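Local coordinates for protein putatuve endo-xylanase (Clostridium stercorarium, PDB 1O8P) that probably binds xylan and cellulose chains as the family 6 carbohydrate-binding module of a putative endo-xylanase, without cleaving them itself, at residues A[63-74]-A[122-133]. Numbering follows the deposited sequence.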
# COMPACT_ATOMS: atom_id res chain seq x y z
N THR A 63 -0.09 -7.67 0.32
CA THR A 63 -1.53 -7.46 0.32
C THR A 63 -1.94 -7.12 -1.07
O THR A 63 -1.21 -6.45 -1.81
CB THR A 63 -1.99 -6.39 1.35
OG1 THR A 63 -0.99 -5.39 1.46
CG2 THR A 63 -2.04 -6.93 2.75
N THR A 64 -3.12 -7.59 -1.45
CA THR A 64 -3.63 -7.42 -2.77
C THR A 64 -4.93 -6.67 -2.70
O THR A 64 -5.78 -7.00 -1.87
CB THR A 64 -3.85 -8.79 -3.41
OG1 THR A 64 -2.60 -9.45 -3.59
CG2 THR A 64 -4.49 -8.68 -4.85
N TYR A 65 -5.08 -5.70 -3.59
CA TYR A 65 -6.22 -4.80 -3.69
C TYR A 65 -6.70 -4.85 -5.12
O TYR A 65 -6.09 -4.26 -6.02
CB TYR A 65 -5.81 -3.36 -3.30
CG TYR A 65 -5.16 -3.33 -1.95
CD1 TYR A 65 -3.80 -3.66 -1.80
CD2 TYR A 65 -5.90 -3.01 -0.81
CE1 TYR A 65 -3.21 -3.65 -0.56
CE2 TYR A 65 -5.30 -3.00 0.44
CZ TYR A 65 -3.95 -3.33 0.55
OH TYR A 65 -3.35 -3.36 1.79
N LYS A 66 -7.81 -5.55 -5.32
CA LYS A 66 -8.35 -5.81 -6.64
C LYS A 66 -9.17 -4.65 -7.15
O LYS A 66 -9.67 -3.87 -6.38
CB LYS A 66 -9.21 -7.08 -6.58
CG LYS A 66 -8.40 -8.36 -6.43
CD LYS A 66 -9.32 -9.58 -6.51
CE LYS A 66 -9.04 -10.41 -7.77
NZ LYS A 66 -9.46 -9.76 -9.10
N ASN A 67 -9.27 -4.51 -8.46
CA ASN A 67 -10.21 -3.56 -9.05
C ASN A 67 -9.95 -2.11 -8.67
O ASN A 67 -10.88 -1.37 -8.35
CB ASN A 67 -11.68 -3.98 -8.75
CG ASN A 67 -11.97 -5.42 -9.22
OD1 ASN A 67 -12.41 -6.30 -8.45
ND2 ASN A 67 -11.67 -5.67 -10.48
N ILE A 68 -8.69 -1.68 -8.72
CA ILE A 68 -8.42 -0.23 -8.59
C ILE A 68 -8.56 0.47 -9.96
O ILE A 68 -7.95 0.05 -10.95
CB ILE A 68 -7.04 0.03 -7.95
CG1 ILE A 68 -6.84 -0.79 -6.66
CG2 ILE A 68 -6.77 1.50 -7.76
CD1 ILE A 68 -8.03 -0.80 -5.69
N ASP A 69 -9.34 1.54 -9.99
CA ASP A 69 -9.57 2.29 -11.21
C ASP A 69 -8.60 3.49 -11.31
O ASP A 69 -8.72 4.46 -10.56
CB ASP A 69 -11.02 2.73 -11.23
CG ASP A 69 -11.37 3.44 -12.48
OD1 ASP A 69 -10.50 3.57 -13.36
OD2 ASP A 69 -12.49 3.94 -12.68
N PHE A 70 -7.60 3.37 -12.20
CA PHE A 70 -6.50 4.38 -12.41
C PHE A 70 -6.90 5.42 -13.48
O PHE A 70 -6.15 6.35 -13.80
CB PHE A 70 -5.17 3.68 -12.82
CG PHE A 70 -4.43 3.00 -11.64
CD1 PHE A 70 -4.86 1.77 -11.13
CD2 PHE A 70 -3.32 3.61 -11.05
CE1 PHE A 70 -4.21 1.17 -10.06
CE2 PHE A 70 -2.64 2.99 -9.98
CZ PHE A 70 -3.11 1.76 -9.48
N GLY A 71 -8.07 5.24 -14.09
CA GLY A 71 -8.56 6.19 -15.06
C GLY A 71 -7.59 6.35 -16.19
O GLY A 71 -7.10 5.37 -16.72
N ASP A 72 -7.29 7.59 -16.56
CA ASP A 72 -6.38 7.80 -17.68
C ASP A 72 -4.91 7.93 -17.26
O ASP A 72 -4.09 8.35 -18.04
CB ASP A 72 -6.83 8.94 -18.59
CG ASP A 72 -7.01 10.25 -17.86
OD1 ASP A 72 -6.46 10.44 -16.75
OD2 ASP A 72 -7.72 11.17 -18.33
N GLY A 73 -4.57 7.54 -16.04
CA GLY A 73 -3.16 7.46 -15.65
C GLY A 73 -2.90 7.99 -14.26
O GLY A 73 -3.47 9.02 -13.87
N ALA A 74 -2.06 7.27 -13.51
CA ALA A 74 -1.41 7.79 -12.30
C ALA A 74 0.11 7.60 -12.43
O ALA A 74 0.57 6.64 -13.05
CB ALA A 74 -1.93 7.12 -11.05
N ILE A 122 5.70 6.03 -9.96
CA ILE A 122 5.37 4.74 -10.52
C ILE A 122 5.30 4.90 -12.03
O ILE A 122 5.01 6.00 -12.51
CB ILE A 122 4.01 4.14 -9.90
CG1 ILE A 122 2.78 5.06 -10.06
CG2 ILE A 122 4.17 3.79 -8.44
CD1 ILE A 122 1.42 4.29 -10.23
N SER A 123 5.64 3.84 -12.78
CA SER A 123 5.31 3.75 -14.21
C SER A 123 3.86 4.15 -14.37
O SER A 123 3.00 3.72 -13.57
CB SER A 123 5.41 2.32 -14.73
OG SER A 123 6.66 1.77 -14.48
N ASN A 124 3.60 4.96 -15.39
CA ASN A 124 2.27 5.39 -15.72
C ASN A 124 1.36 4.19 -15.86
O ASN A 124 1.61 3.34 -16.71
CB ASN A 124 2.27 6.18 -17.04
CG ASN A 124 0.87 6.76 -17.37
OD1 ASN A 124 0.24 7.40 -16.53
ND2 ASN A 124 0.37 6.49 -18.58
N THR A 125 0.30 4.14 -15.05
CA THR A 125 -0.64 3.04 -14.98
C THR A 125 -2.04 3.61 -15.19
O THR A 125 -2.41 4.58 -14.53
CB THR A 125 -0.51 2.43 -13.55
OG1 THR A 125 0.85 2.01 -13.36
CG2 THR A 125 -1.36 1.15 -13.34
N ALA A 126 -2.81 2.98 -16.06
CA ALA A 126 -4.15 3.43 -16.45
C ALA A 126 -5.15 2.26 -16.43
O ALA A 126 -4.75 1.10 -16.35
CB ALA A 126 -4.11 4.07 -17.85
N GLY A 127 -6.44 2.58 -16.44
CA GLY A 127 -7.53 1.60 -16.44
C GLY A 127 -7.61 0.81 -15.15
O GLY A 127 -7.05 1.20 -14.13
N VAL A 128 -8.27 -0.35 -15.20
CA VAL A 128 -8.56 -1.09 -13.99
C VAL A 128 -7.53 -2.18 -13.74
O VAL A 128 -7.34 -3.06 -14.60
CB VAL A 128 -10.01 -1.68 -13.98
CG1 VAL A 128 -10.26 -2.42 -12.64
CG2 VAL A 128 -11.01 -0.53 -14.16
N LYS A 129 -6.89 -2.11 -12.55
CA LYS A 129 -5.81 -3.01 -12.18
C LYS A 129 -5.97 -3.60 -10.78
O LYS A 129 -6.53 -2.99 -9.87
CB LYS A 129 -4.42 -2.33 -12.24
CG LYS A 129 -4.00 -1.70 -13.57
CD LYS A 129 -3.81 -2.70 -14.69
CE LYS A 129 -3.00 -2.09 -15.87
NZ LYS A 129 -3.96 -1.55 -16.96
N ASP A 130 -5.41 -4.79 -10.60
CA ASP A 130 -5.17 -5.36 -9.29
C ASP A 130 -3.82 -4.93 -8.79
O ASP A 130 -2.81 -5.13 -9.47
CB ASP A 130 -5.24 -6.87 -9.34
CG ASP A 130 -6.62 -7.37 -9.71
OD1 ASP A 130 -7.64 -6.61 -9.72
OD2 ASP A 130 -6.77 -8.53 -10.05
N ILE A 131 -3.80 -4.35 -7.59
CA ILE A 131 -2.56 -3.82 -7.00
C ILE A 131 -2.09 -4.68 -5.84
O ILE A 131 -2.87 -5.05 -4.94
CB ILE A 131 -2.70 -2.32 -6.52
CG1 ILE A 131 -2.91 -1.40 -7.72
CG2 ILE A 131 -1.40 -1.83 -5.79
CD1 ILE A 131 -1.64 -1.27 -8.66
N VAL A 132 -0.80 -4.97 -5.86
CA VAL A 132 -0.15 -5.73 -4.80
C VAL A 132 0.94 -4.90 -4.12
O VAL A 132 1.80 -4.35 -4.78
CB VAL A 132 0.43 -7.06 -5.38
CG1 VAL A 132 1.01 -7.94 -4.28
CG2 VAL A 132 -0.68 -7.78 -6.18
N LEU A 133 0.90 -4.83 -2.78
CA LEU A 133 1.99 -4.25 -1.97
C LEU A 133 2.84 -5.42 -1.40
O LEU A 133 2.30 -6.31 -0.76
CB LEU A 133 1.41 -3.41 -0.82
CG LEU A 133 0.41 -2.32 -1.23
CD1 LEU A 133 -0.09 -1.57 0.03
CD2 LEU A 133 1.09 -1.33 -2.25
O HOH W 1 -2.35 7.12 -19.56
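Two antiparallel ladders at one end of the beta-sandwich of this family 6 module join 63-74 to 122-133: strand 63-69 pairs with 128-133 in one sheet, and A74 pairs with T125 in the other. The register slips by one residue between the pairs Y65-I131 and I68-K129, which defines a beta bulge. N67, at positive phi (61°), sits in the slip, and its backbone N turns to the side chain of D130 instead of a carbonyl: N67 N to D130 OD1 is 2.9 Å, the donor lying nearly in line with the C-O bond. The other carboxylate oxygen, D130 OD2, forms a salt bridge with K66 NZ (3.1 Å), met on its syn side but out of the plane. Bends at chi3 (113°) and chi4 lay the lysine chain beside D130 and bring NZ to OD2. With OD1 held by N67 N and OD2 by K66 NZ, the carboxylate's rotation is probably restrained.

Between the ladders, a type II' turn from F70 to G73 carries the chain across the sandwich edge. G127 clips this turn with both backbone polar atoms: G127 O accepts from F70 N, and G127 N donates to G71 O at 2.9 Å. The F70 ring points inward; T125 CG2 stands 3.9 Å from its centroid, 10° off the normal, a CH-pi contact over one face. I131 CD1 approaches F70 CZ at 3.5 Å. Water 1 links D72 O to N124 ND2.

F146 of strand 140-147 also meets the F70 ring, and I131 packs on F144, V91 and L101, which places this hydrophobic cluster between the two sheets.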